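Local coordinates for protein beta sliding clamp (Pseudomonas aeruginosa, PDB 6AMS) that probably encircles DNA as a ring-shaped head-to-tail homodimer, tethering DNA polymerases and other proteins to it and giving them processivity, at residues 195-200 with 233-238; 143-148 with 176-181; 3-8 with 55-60. One frame throughout, in Å; residues are numbered along the deposited sequence.

Contact 1. Residues 195-200 with 233-238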
ATOM      1  N   ILE A 195     -28.319 -13.217   7.110  1.00 28.01           N
ATOM      2  CA  ILE A 195     -27.629 -12.004   6.739  1.00 26.36           C
ATOM      3  C   ILE A 195     -26.305 -12.017   7.493  1.00 25.78           C
ATOM      4  O   ILE A 195     -26.298 -11.896   8.719  1.00 23.81           O
ATOM      5  CB  ILE A 195     -28.446 -10.755   7.127  1.00 27.01           C
ATOM      6  CG1 ILE A 195     -29.846 -10.842   6.517  1.00 27.52           C
ATOM      7  CG2 ILE A 195     -27.707  -9.508   6.642  1.00 25.12           C
ATOM      8  CD1 ILE A 195     -30.854  -9.913   7.152  1.00 28.98           C
ATOM      9  N   VAL A 196     -25.228 -12.243   6.764  1.00 24.93           N
ATOM     10  CA  VAL A 196     -23.916 -12.293   7.349  1.00 27.04           C
ATOM     11  C   VAL A 196     -23.324 -10.910   7.267  1.00 28.92           C
ATOM     12  O   VAL A 196     -23.249 -10.341   6.189  1.00 28.19           O
ATOM     13  CB  VAL A 196     -23.003 -13.252   6.568  1.00 25.63           C
ATOM     14  CG1 VAL A 196     -21.630 -13.325   7.212  1.00 25.87           C
ATOM     15  CG2 VAL A 196     -23.633 -14.627   6.470  1.00 24.60           C
ATOM     16  N   PRO A 197     -22.962 -10.305   8.400  1.00 31.93           N
ATOM     17  CA  PRO A 197     -22.354  -8.979   8.384  1.00 31.56           C
ATOM     18  C   PRO A 197     -21.160  -8.847   7.454  1.00 28.98           C
ATOM     19  O   PRO A 197     -20.332  -9.738   7.311  1.00 31.86           O
ATOM     20  CB  PRO A 197     -21.921  -8.785   9.835  1.00 34.14           C
ATOM     21  CG  PRO A 197     -22.753  -9.740  10.627  1.00 35.12           C
ATOM     22  CD  PRO A 197     -23.609 -10.536   9.686  1.00 34.06           C
ATOM     23  N   ARG A 198     -21.096  -7.683   6.837  1.00 28.98           N
ATOM     24  CA  ARG A 198     -20.067  -7.312   5.886  1.00 31.11           C
ATOM     25  C   ARG A 198     -18.634  -7.766   6.186  1.00 31.60           C
ATOM     26  O   ARG A 198     -17.990  -8.363   5.333  1.00 30.16           O
ATOM     27  CB  ARG A 198     -20.092  -5.797   5.719  1.00 32.14           C
ATOM     28  CG  ARG A 198     -18.821  -5.246   5.130  1.00 32.71           C
ATOM     29  CD  ARG A 198     -18.784  -3.736   5.150  1.00 33.74           C
ATOM     30  NE  ARG A 198     -17.827  -3.302   4.151  1.00 35.01           N
ATOM     31  CZ  ARG A 198     -18.148  -3.056   2.893  1.00 33.30           C
ATOM     32  NH1 ARG A 198     -19.408  -3.167   2.501  1.00 32.76           N
ATOM     33  NH2 ARG A 198     -17.214  -2.681   2.034  1.00 32.42           N
ATOM     34  N   LYS A 199     -18.138  -7.483   7.386  1.00 34.22           N
ATOM     35  CA  LYS A 199     -16.768  -7.834   7.724  1.00 35.73           C
ATOM     36  C   LYS A 199     -16.557  -9.349   7.710  1.00 31.65           C
ATOM     37  O   LYS A 199     -15.557  -9.842   7.205  1.00 26.70           O
ATOM     38  CB  LYS A 199     -16.378  -7.238   9.074  1.00 41.63           C
ATOM     39  CG  LYS A 199     -14.881  -7.135   9.290  1.00 49.11           C
ATOM     40  CD  LYS A 199     -14.554  -6.250  10.478  1.00 53.46           C
ATOM     41  CE  LYS A 199     -13.057  -6.211  10.741  1.00 57.74           C
ATOM     42  NZ  LYS A 199     -12.728  -5.396  11.943  1.00 65.71           N
ATOM     43  N   GLY A 200     -17.516 -10.081   8.261  1.00 31.41           N
ATOM     44  CA  GLY A 200     -17.430 -11.526   8.303  1.00 29.59           C
ATOM     45  C   GLY A 200     -17.451 -12.218   6.956  1.00 28.93           C
ATOM     46  O   GLY A 200     -16.670 -13.125   6.718  1.00 30.41           O
ATOM     47  N   PHE A 233     -14.930 -21.338  11.345  1.00 28.93           N
ATOM     48  CA  PHE A 233     -15.295 -19.940  11.323  1.00 28.12           C
ATOM     49  C   PHE A 233     -16.686 -19.744  11.821  1.00 24.55           C
ATOM     50  O   PHE A 233     -17.521 -20.433  11.466  1.00 24.00           O
ATOM     51  CB  PHE A 233     -15.153 -19.457   9.881  1.00 30.34           C
ATOM     52  CG  PHE A 233     -15.755 -18.112   9.581  1.00 33.29           C
ATOM     53  CD1 PHE A 233     -17.089 -17.971   9.350  1.00 35.75           C
ATOM     54  CD2 PHE A 233     -14.964 -17.019   9.400  1.00 35.17           C
ATOM     55  CE1 PHE A 233     -17.631 -16.763   9.037  1.00 36.54           C
ATOM     56  CE2 PHE A 233     -15.496 -15.809   9.065  1.00 37.61           C
ATOM     57  CZ  PHE A 233     -16.830 -15.676   8.889  1.00 37.50           C
ATOM     58  N   THR A 234     -16.915 -18.797  12.689  1.00 25.35           N
ATOM     59  CA  THR A 234     -18.249 -18.523  13.185  1.00 26.58           C
ATOM     60  C   THR A 234     -18.513 -17.035  13.181  1.00 25.38           C
ATOM     61  O   THR A 234     -17.695 -16.254  13.636  1.00 24.52           O
ATOM     62  CB  THR A 234     -18.446 -19.097  14.610  1.00 26.96           C
ATOM     63  OG1 THR A 234     -18.274 -20.511  14.574  1.00 25.87           O
ATOM     64  CG2 THR A 234     -19.858 -18.843  15.094  1.00 28.43           C
ATOM     65  N   SER A 235     -19.653 -16.647  12.639  1.00 27.84           N
ATOM     66  CA  SER A 235     -20.024 -15.237  12.562  1.00 27.63           C
ATOM     67  C   SER A 235     -21.382 -15.091  13.179  1.00 27.77           C
ATOM     68  O   SER A 235     -22.235 -15.927  12.968  1.00 30.20           O
ATOM     69  CB  SER A 235     -20.037 -14.758  11.105  1.00 25.76           C
ATOM     70  OG  SER A 235     -20.454 -13.420  11.050  1.00 24.48           O
ATOM     71  N   LYS A 236     -21.611 -13.966  13.818  1.00 29.76           N
ATOM     72  CA  LYS A 236     -22.932 -13.560  14.252  1.00 31.56           C
ATOM     73  C   LYS A 236     -23.649 -13.045  12.992  1.00 31.00           C
ATOM     74  O   LYS A 236     -23.051 -12.607  12.057  1.00 28.01           O
ATOM     75  CB  LYS A 236     -22.883 -12.416  15.252  1.00 34.16           C
ATOM     76  CG  LYS A 236     -22.768 -12.818  16.693  1.00 38.94           C
ATOM     77  CD  LYS A 236     -22.691 -11.586  17.551  1.00 43.59           C
ATOM     78  CE  LYS A 236     -23.168 -11.848  18.970  1.00 48.43           C
ATOM     79  NZ  LYS A 236     -23.710 -10.641  19.656  1.00 50.50           N
ATOM     80  N   LEU A 237     -24.952 -13.095  13.001  1.00 31.08           N
ATOM     81  CA  LEU A 237     -25.793 -12.677  11.903  1.00 31.50           C
ATOM     82  C   LEU A 237     -26.448 -11.366  12.253  1.00 33.40           C
ATOM     83  O   LEU A 237     -26.541 -10.997  13.431  1.00 34.95           O
ATOM     84  CB  LEU A 237     -26.890 -13.703  11.662  1.00 28.07           C
ATOM     85  CG  LEU A 237     -26.454 -15.119  11.350  1.00 25.96           C
ATOM     86  CD1 LEU A 237     -27.681 -15.966  11.172  1.00 26.38           C
ATOM     87  CD2 LEU A 237     -25.605 -15.160  10.114  1.00 26.53           C
ATOM     88  N   VAL A 238     -26.907 -10.697  11.204  1.00 35.22           N
ATOM     89  CA  VAL A 238     -27.602  -9.440  11.310  1.00 36.64           C
ATOM     90  C   VAL A 238     -29.045  -9.769  11.640  1.00 38.17           C
ATOM     91  O   VAL A 238     -29.709 -10.533  10.946  1.00 31.50           O
ATOM     92  CB  VAL A 238     -27.527  -8.636  10.002  1.00 39.01           C
ATOM     93  CG1 VAL A 238     -28.255  -7.309  10.147  1.00 38.03           C
ATOM     94  CG2 VAL A 238     -26.078  -8.413   9.604  1.00 38.46           C
TER

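Contact 2. Residues 143-148 with 176-181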
ATOM      1  N   SER A 143     -20.221  -9.116  -3.396  1.00 21.50           N
ATOM      2  CA  SER A 143     -19.783  -8.361  -2.225  1.00 22.14           C
ATOM      3  C   SER A 143     -19.660  -6.818  -2.304  1.00 22.88           C
ATOM      4  O   SER A 143     -19.902  -6.158  -1.351  1.00 23.37           O
ATOM      5  CB  SER A 143     -18.568  -9.020  -1.570  1.00 21.72           C
ATOM      6  OG  SER A 143     -17.475  -8.987  -2.401  1.00 21.61           O
ATOM      7  N   PHE A 144     -19.324  -6.308  -3.486  1.00 25.25           N
ATOM      8  CA  PHE A 144     -19.183  -4.877  -3.715  1.00 26.23           C
ATOM      9  C   PHE A 144     -20.504  -4.130  -3.530  1.00 26.58           C
ATOM     10  O   PHE A 144     -20.519  -2.952  -3.203  1.00 28.87           O
ATOM     11  CB  PHE A 144     -18.621  -4.613  -5.122  1.00 27.16           C
ATOM     12  CG  PHE A 144     -19.540  -5.032  -6.239  1.00 26.36           C
ATOM     13  CD1 PHE A 144     -19.468  -6.302  -6.775  1.00 25.36           C
ATOM     14  CD2 PHE A 144     -20.495  -4.159  -6.727  1.00 26.31           C
ATOM     15  CE1 PHE A 144     -20.321  -6.688  -7.790  1.00 25.91           C
ATOM     16  CE2 PHE A 144     -21.352  -4.539  -7.736  1.00 24.94           C
ATOM     17  CZ  PHE A 144     -21.262  -5.804  -8.271  1.00 25.56           C
ATOM     18  N   ALA A 145     -21.607  -4.827  -3.754  1.00 26.18           N
ATOM     19  CA  ALA A 145     -22.937  -4.258  -3.641  1.00 28.64           C
ATOM     20  C   ALA A 145     -23.325  -3.877  -2.219  1.00 28.38           C
ATOM     21  O   ALA A 145     -24.148  -2.996  -2.014  1.00 28.96           O
ATOM     22  CB  ALA A 145     -23.965  -5.172  -4.276  1.00 30.27           C
ATOM     23  N   MET A 146     -22.767  -4.586  -1.243  1.00 28.64           N
ATOM     24  CA  MET A 146     -23.040  -4.333   0.167  1.00 30.52           C
ATOM     25  C   MET A 146     -22.903  -2.872   0.588  1.00 31.35           C
ATOM     26  O   MET A 146     -22.004  -2.162   0.154  1.00 28.53           O
ATOM     27  CB  MET A 146     -22.130  -5.182   1.049  1.00 30.38           C
ATOM     28  CG  MET A 146     -22.302  -6.678   0.887  1.00 31.41           C
ATOM     29  SD  MET A 146     -21.418  -7.604   2.145  1.00 29.11           S
ATOM     30  CE  MET A 146     -19.722  -7.243   1.741  1.00 28.32           C
ATOM     31  N   ALA A 147     -23.795  -2.442   1.470  1.00 37.17           N
ATOM     32  CA  ALA A 147     -23.762  -1.086   1.987  1.00 41.44           C
ATOM     33  C   ALA A 147     -22.751  -1.016   3.114  1.00 47.32           C
ATOM     34  O   ALA A 147     -22.529  -1.997   3.814  1.00 50.82           O
ATOM     35  CB  ALA A 147     -25.132  -0.683   2.497  1.00 40.56           C
ATOM     36  N   GLN A 148     -22.116   0.134   3.281  1.00 54.53           N
ATOM     37  CA  GLN A 148     -21.159   0.280   4.364  1.00 65.33           C
ATOM     38  C   GLN A 148     -21.633   1.353   5.332  1.00 66.64           C
ATOM     39  O   GLN A 148     -21.912   2.478   4.927  1.00 73.98           O
ATOM     40  CB  GLN A 148     -19.780   0.623   3.817  1.00 69.95           C
ATOM     41  CG  GLN A 148     -18.659   0.398   4.813  1.00 74.73           C
ATOM     42  CD  GLN A 148     -17.326   0.192   4.131  1.00 77.75           C
ATOM     43  OE1 GLN A 148     -17.215   0.335   2.916  1.00 79.11           O
ATOM     44  NE2 GLN A 148     -16.309  -0.151   4.910  1.00 75.89           N
ATOM     45  N   ARG A 176     -28.006  -0.017  -5.522  1.00 36.29           N
ATOM     46  CA  ARG A 176     -27.568  -1.029  -6.467  1.00 34.58           C
ATOM     47  C   ARG A 176     -27.722  -2.412  -5.869  1.00 32.56           C
ATOM     48  O   ARG A 176     -27.723  -2.563  -4.654  1.00 32.56           O
ATOM     49  CB  ARG A 176     -26.106  -0.810  -6.806  1.00 36.67           C
ATOM     50  CG  ARG A 176     -25.218  -1.031  -5.600  1.00 40.63           C
ATOM     51  CD  ARG A 176     -23.774  -0.737  -5.899  1.00 37.88           C
ATOM     52  NE  ARG A 176     -23.059  -0.397  -4.687  1.00 40.57           N
ATOM     53  CZ  ARG A 176     -21.750  -0.225  -4.630  1.00 39.39           C
ATOM     54  NH1 ARG A 176     -21.026  -0.375  -5.720  1.00 43.01           N
ATOM     55  NH2 ARG A 176     -21.173   0.089  -3.484  1.00 40.05           N
ATOM     56  N   LEU A 177     -27.852  -3.423  -6.717  1.00 26.93           N
ATOM     57  CA  LEU A 177     -27.986  -4.782  -6.224  1.00 26.96           C
ATOM     58  C   LEU A 177     -27.144  -5.794  -6.994  1.00 27.77           C
ATOM     59  O   LEU A 177     -26.964  -5.686  -8.197  1.00 24.98           O
ATOM     60  CB  LEU A 177     -29.459  -5.203  -6.214  1.00 27.33           C
ATOM     61  CG  LEU A 177     -29.846  -6.548  -5.600  1.00 27.34           C
ATOM     62  CD1 LEU A 177     -31.263  -6.471  -5.072  1.00 27.03           C
ATOM     63  CD2 LEU A 177     -29.737  -7.671  -6.618  1.00 28.75           C
ATOM     64  N   ALA A 178     -26.637  -6.784  -6.276  1.00 28.54           N
ATOM     65  CA  ALA A 178     -25.855  -7.848  -6.871  1.00 26.90           C
ATOM     66  C   ALA A 178     -26.344  -9.191  -6.346  1.00 28.24           C
ATOM     67  O   ALA A 178     -26.349  -9.427  -5.143  1.00 28.94           O
ATOM     68  CB  ALA A 178     -24.382  -7.664  -6.562  1.00 24.63           C
ATOM     69  N   MET A 179     -26.783 -10.060  -7.245  1.00 28.47           N
ATOM     70  CA  MET A 179     -27.215 -11.379  -6.848  1.00 30.99           C
ATOM     71  C   MET A 179     -26.616 -12.517  -7.706  1.00 31.15           C
ATOM     72  O   MET A 179     -26.432 -12.367  -8.864  1.00 31.60           O
ATOM     73  CB  MET A 179     -28.732 -11.484  -6.808  1.00 34.55           C
ATOM     74  CG  MET A 179     -29.404 -11.220  -8.146  1.00 37.97           C
ATOM     75  SD  MET A 179     -31.147 -11.501  -8.297  1.00 40.21           S
ATOM     76  CE  MET A 179     -31.322 -12.971  -7.356  1.00 38.73           C
ATOM     77  N   CYS A 180     -26.314 -13.650  -7.096  1.00 30.59           N
ATOM     78  CA  CYS A 180     -25.773 -14.795  -7.781  1.00 29.46           C
ATOM     79  C   CYS A 180     -26.411 -16.079  -7.244  1.00 29.37           C
ATOM     80  O   CYS A 180     -26.584 -16.218  -6.091  1.00 26.30           O
ATOM     81  CB  CYS A 180     -24.275 -14.777  -7.683  1.00 31.76           C
ATOM     82  SG  CYS A 180     -23.409 -15.978  -8.628  1.00 32.16           S
ATOM     83  N   SER A 181     -26.718 -17.028  -8.109  1.00 33.50           N
ATOM     84  CA  SER A 181     -27.473 -18.225  -7.761  1.00 36.16           C
ATOM     85  C   SER A 181     -26.751 -19.444  -8.266  1.00 40.92           C
ATOM     86  O   SER A 181     -26.331 -19.471  -9.449  1.00 48.96           O
ATOM     87  CB  SER A 181     -28.842 -18.165  -8.432  1.00 35.73           C
ATOM     88  OG  SER A 181     -29.648 -17.164  -7.834  1.00 35.22           O
TER

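Contact 3. Residues 3-8 with 55-60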
ATOM      1  N   PHE A   3       4.271 -26.909  25.426  1.00 24.63           N
ATOM      2  CA  PHE A   3       4.436 -27.677  24.200  1.00 22.92           C
ATOM      3  C   PHE A   3       5.636 -27.236  23.378  1.00 24.71           C
ATOM      4  O   PHE A   3       6.242 -26.192  23.633  1.00 23.73           O
ATOM      5  CB  PHE A   3       3.154 -27.643  23.357  1.00 22.73           C
ATOM      6  CG  PHE A   3       2.698 -26.254  22.965  1.00 21.37           C
ATOM      7  CD1 PHE A   3       1.972 -25.480  23.838  1.00 20.05           C
ATOM      8  CD2 PHE A   3       2.990 -25.741  21.699  1.00 21.03           C
ATOM      9  CE1 PHE A   3       1.545 -24.212  23.466  1.00 19.75           C
ATOM     10  CE2 PHE A   3       2.549 -24.494  21.316  1.00 20.59           C
ATOM     11  CZ  PHE A   3       1.827 -23.711  22.208  1.00 19.72           C
ATOM     12  N   THR A   4       5.999 -28.085  22.417  1.00 27.98           N
ATOM     13  CA  THR A   4       6.977 -27.772  21.392  1.00 29.45           C
ATOM     14  C   THR A   4       6.280 -27.837  20.034  1.00 32.00           C
ATOM     15  O   THR A   4       5.347 -28.617  19.847  1.00 34.77           O
ATOM     16  CB  THR A   4       8.177 -28.708  21.407  1.00 29.59           C
ATOM     17  OG1 THR A   4       7.723 -30.056  21.277  1.00 35.06           O
ATOM     18  CG2 THR A   4       8.975 -28.541  22.705  1.00 30.46           C
ATOM     19  N   ILE A   5       6.717 -26.984  19.119  1.00 30.07           N
ATOM     20  CA  ILE A   5       6.124 -26.905  17.801  1.00 32.20           C
ATOM     21  C   ILE A   5       7.081 -26.244  16.806  1.00 33.48           C
ATOM     22  O   ILE A   5       7.866 -25.385  17.169  1.00 31.99           O
ATOM     23  CB  ILE A   5       4.773 -26.147  17.872  1.00 30.40           C
ATOM     24  CG1 ILE A   5       3.971 -26.306  16.582  1.00 32.42           C
ATOM     25  CG2 ILE A   5       4.995 -24.695  18.226  1.00 31.53           C
ATOM     26  CD1 ILE A   5       2.577 -25.732  16.648  1.00 32.43           C
ATOM     27  N   GLN A   6       7.027 -26.680  15.553  1.00 35.81           N
ATOM     28  CA  GLN A   6       7.853 -26.119  14.492  1.00 38.99           C
ATOM     29  C   GLN A   6       7.379 -24.719  14.172  1.00 36.71           C
ATOM     30  O   GLN A   6       6.204 -24.418  14.309  1.00 36.77           O
ATOM     31  CB  GLN A   6       7.763 -26.977  13.244  1.00 45.69           C
ATOM     32  CG  GLN A   6       8.683 -28.171  13.259  1.00 55.01           C
ATOM     33  CD  GLN A   6       9.995 -27.886  12.571  1.00 62.76           C
ATOM     34  OE1 GLN A   6      10.018 -27.471  11.418  1.00 70.83           O
ATOM     35  NE2 GLN A   6      11.093 -28.118  13.270  1.00 61.21           N
ATOM     36  N   ARG A   7       8.278 -23.873  13.701  1.00 33.43           N
ATOM     37  CA  ARG A   7       7.907 -22.499  13.415  1.00 35.67           C
ATOM     38  C   ARG A   7       6.802 -22.431  12.373  1.00 32.91           C
ATOM     39  O   ARG A   7       5.843 -21.701  12.529  1.00 34.37           O
ATOM     40  CB  ARG A   7       9.128 -21.732  12.910  1.00 34.33           C
ATOM     41  CG  ARG A   7       8.819 -20.370  12.325  1.00 34.56           C
ATOM     42  CD  ARG A   7       9.966 -19.875  11.469  1.00 35.48           C
ATOM     43  NE  ARG A   7       9.689 -18.588  10.855  1.00 35.71           N
ATOM     44  CZ  ARG A   7       9.184 -18.424   9.640  1.00 32.36           C
ATOM     45  NH1 ARG A   7       8.895 -19.466   8.889  1.00 33.63           N
ATOM     46  NH2 ARG A   7       8.971 -17.213   9.184  1.00 28.27           N
ATOM     47  N   GLU A   8       6.929 -23.220  11.325  1.00 31.24           N
ATOM     48  CA  GLU A   8       5.938 -23.244  10.273  1.00 32.15           C
ATOM     49  C   GLU A   8       4.585 -23.764  10.732  1.00 30.72           C
ATOM     50  O   GLU A   8       3.552 -23.245  10.349  1.00 27.73           O
ATOM     51  CB  GLU A   8       6.459 -24.030   9.072  1.00 32.91           C
ATOM     52  CG  GLU A   8       7.619 -23.358   8.362  1.00 33.08           C
ATOM     53  CD  GLU A   8       8.877 -23.296   9.194  1.00 34.42           C
ATOM     54  OE1 GLU A   8       9.035 -24.122  10.098  1.00 39.41           O
ATOM     55  OE2 GLU A   8       9.717 -22.426   8.938  1.00 33.04           O
ATOM     56  N   GLY A  55      -8.116 -22.203  14.747  1.00 23.01           N
ATOM     57  CA  GLY A  55      -7.131 -22.957  14.010  1.00 25.33           C
ATOM     58  C   GLY A  55      -6.654 -24.119  14.856  1.00 27.73           C
ATOM     59  O   GLY A  55      -6.469 -23.975  16.056  1.00 27.70           O
ATOM     60  N   ARG A  56      -6.492 -25.278  14.232  1.00 31.68           N
ATOM     61  CA  ARG A  56      -6.035 -26.475  14.928  1.00 30.86           C
ATOM     62  C   ARG A  56      -4.740 -27.020  14.355  1.00 30.76           C
ATOM     63  O   ARG A  56      -4.579 -27.109  13.148  1.00 29.76           O
ATOM     64  CB  ARG A  56      -7.102 -27.562  14.880  1.00 31.09           C
ATOM     65  CG  ARG A  56      -8.210 -27.377  15.891  1.00 35.21           C
ATOM     66  CD  ARG A  56      -9.415 -28.227  15.544  1.00 37.43           C
ATOM     67  NE  ARG A  56     -10.631 -27.628  16.072  1.00 41.28           N
ATOM     68  CZ  ARG A  56     -11.402 -26.784  15.397  1.00 43.04           C
ATOM     69  NH1 ARG A  56     -12.485 -26.279  15.967  1.00 41.22           N
ATOM     70  NH2 ARG A  56     -11.089 -26.445  14.153  1.00 42.24           N
ATOM     71  N   VAL A  57      -3.803 -27.351  15.230  1.00 33.40           N
ATOM     72  CA  VAL A  57      -2.538 -27.927  14.806  1.00 33.77           C
ATOM     73  C   VAL A  57      -2.224 -29.134  15.692  1.00 34.52           C
ATOM     74  O   VAL A  57      -2.487 -29.113  16.884  1.00 39.05           O
ATOM     75  CB  VAL A  57      -1.409 -26.874  14.821  1.00 36.62           C
ATOM     76  CG1 VAL A  57      -1.313 -26.201  16.174  1.00 38.87           C
ATOM     77  CG2 VAL A  57      -0.080 -27.469  14.391  1.00 35.69           C
ATOM     78  N   VAL A  58      -1.689 -30.194  15.103  1.00 35.26           N
ATOM     79  CA  VAL A  58      -1.346 -31.389  15.859  1.00 34.72           C
ATOM     80  C   VAL A  58       0.039 -31.228  16.464  1.00 33.70           C
ATOM     81  O   VAL A  58       0.960 -30.784  15.790  1.00 34.99           O
ATOM     82  CB  VAL A  58      -1.392 -32.642  14.961  1.00 33.72           C
ATOM     83  CG1 VAL A  58      -0.858 -33.861  15.692  1.00 33.21           C
ATOM     84  CG2 VAL A  58      -2.810 -32.890  14.482  1.00 33.01           C
ATOM     85  N   LEU A  59       0.183 -31.571  17.740  1.00 32.64           N
ATOM     86  CA  LEU A  59       1.479 -31.454  18.412  1.00 31.93           C
ATOM     87  C   LEU A  59       2.118 -32.827  18.405  1.00 35.40           C
ATOM     88  O   LEU A  59       1.419 -33.816  18.600  1.00 35.87           O
ATOM     89  CB  LEU A  59       1.282 -31.015  19.857  1.00 31.11           C
ATOM     90  CG  LEU A  59       0.629 -29.645  20.089  1.00 30.70           C
ATOM     91  CD1 LEU A  59       0.287 -29.465  21.556  1.00 30.32           C
ATOM     92  CD2 LEU A  59       1.538 -28.534  19.596  1.00 30.90           C
ATOM     93  N   GLU A  60       3.421 -32.896  18.191  1.00 39.14           N
ATOM     94  CA  GLU A  60       4.117 -34.167  18.019  1.00 47.74           C
ATOM     95  C   GLU A  60       4.767 -34.638  19.299  1.00 46.40           C
ATOM     96  O   GLU A  60       4.468 -35.743  19.748  1.00 51.92           O
ATOM     97  CB  GLU A  60       5.120 -34.086  16.855  1.00 54.90           C
ATOM     98  CG  GLU A  60       4.417 -34.405  15.528  1.00 61.00           C
ATOM     99  CD  GLU A  60       5.052 -33.753  14.313  1.00 69.08           C
ATOM    100  OE1 GLU A  60       5.378 -32.565  14.431  1.00 66.00           O
ATOM    101  OE2 GLU A  60       5.203 -34.425  13.264  1.00 76.22           O
TER

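Contact 1. Residues 195-200 with 233-238
V238 drops its CG2 methyl into a shallow saddle on segment 195-200, with P197 CD at 3.3 Å from that methyl on one flank and I195 CG2 on the other. The same I195 methyl, anti to the backbone N, also reaches to 3.5 Å from V238 CB. The pyrrolidine edge of P197 is itself a bump, sliding past V238 in the opposite direction and lodging its CD 3.2 Å from K236 O. K236 O also accepts a hydrogen bond from S235 OG at 2.9 Å. L237 lays its CD2 branch beside I195 O and near V196 CG2. One nearly straight bond ties the backbones here, V238 N to I195 O at 2.8 Å with an N-H...O angle of 172°. Further along, G200 offers bare backbone to the other segment: its O meets the F233 ring obliquely, 3.4 Å from CZ, while that ring also packs on L204 and L207 of helix 198-207. The axes of 195-197 and 233-236 stand at 101°, so the strands meet almost at right angles instead of pairing. Strand 192-197 turns into helix 198-207 at P197, its N-cap, and this turn packs across the end of strand 231-236, joining two eight-stranded sheets, one that the central domain shares with the N-terminal domain and one that it shares with the C-terminal domain, characteristic of the sliding-clamp fold with its helices laid against an outer sheet layer.

Contact 2. Residues 143-148 with 176-181
F144 and A145 press the short 3-10 turn that follows helix 132-142 onto strand 176-183, in the central domain of the sliding-clamp fold, where helices lie against a sheet layer. The turn itself is closed by M146 N to S143 O at 3.3 Å. The apolar part centres on A178, whose CB points to the turn and touches two groups. A145 CB lies 3.4 Å from A178 CB, methyl against methyl, and F144 brings its CZ to 4.0 Å from the same carbon, obliquely to the ring. F144 gets there because its CG sits between the backbone N and the carbonyl carbon (chi1 65°), which swings the ring across to the strand. A178 also meets Y360 of the neighbouring strand 358-362, and F144 meets V331, so parts of the C-terminal domain border this patch.

The polar part belongs to R176. Its chain runs extended from CG to NE and carries the guanidinium over the turn, where it makes no hydrogen bond to segment 143-148. Its charge is instead met by two salt bridges, NE to D173 and NH1 to D327 of helix 322-329, which probably pin the group in its rotation. Thus clamped, it presents one face to the turn, and A145 CA packs over that face. The ring of F144 is turned 67° from the guanidinium plane, with NH1 at the ring edge, 4.0 Å from CD2. F144 O sits on the same face as A145 CA, 3.1 Å above the plane and offset toward its rim.

Contact 3. Residues 3-8 with 55-60
L59 crosses the side chain of F3 at a slant, its CD2 methyl 3.8 Å from F3 CD2 while its other branch, CD1, rests 3.8 Å from F3 CB. With CG anti to its carbonyl carbon (chi1 -62°), L59 sends the fork of its branches into strand 2-6, and CD2 also abuts T4 O at 3.8 Å. Two residues on from F3, I5 reaches tip to tip with V57: I5 CD1 lies 3.9 Å from V57 CG2 and equally far from CG1, so one methyl settles against the pair of valine branches. I5 CD1 touches L59 CD2 as well, closing a small cluster of four apolar side chains. L42 and V37 of strands 41-47 and 32-38 extend that cluster, L42 meeting F3 and V57, V37 meeting F3 and L59. T4 OG1 hydrogen-bonds to D61, just beyond segment 55-60. The contact thus brings strand 2-6, at the border of the four-stranded sheet of the N-terminal domain, against strand 51-58 of the eight-stranded sheet and the residues just after it. No hydrogen bond or salt bridge spans the two segments, so between them the packing is apolar and undirected, with the T4-D61 hydrogen bond adding a directed tie beside it.

In the fold
Contacts 1 and 2 both lie in the central domain, their centres 15 Å apart, and touch through R198, whose NH1 comes to 3.6 Å from A147 O. Strands 176-183 and 192-197 follow each other in the chain and lie in the same eight-stranded sheet, shared with the C-terminal domain. Contact 3, in the N-terminal domain, is about 29 Å from contact 1 between centres and about 7 Å between nearest atoms; strands 51-58 and 231-236 are neighbours in a second eight-stranded sheet. Contact 1 thus bridges the two sheets. Contacts 2 and 3 are about 39 Å apart, centre to centre. Together the sheets join the three domains into the arc that, head to tail with a second subunit, probably closes around DNA.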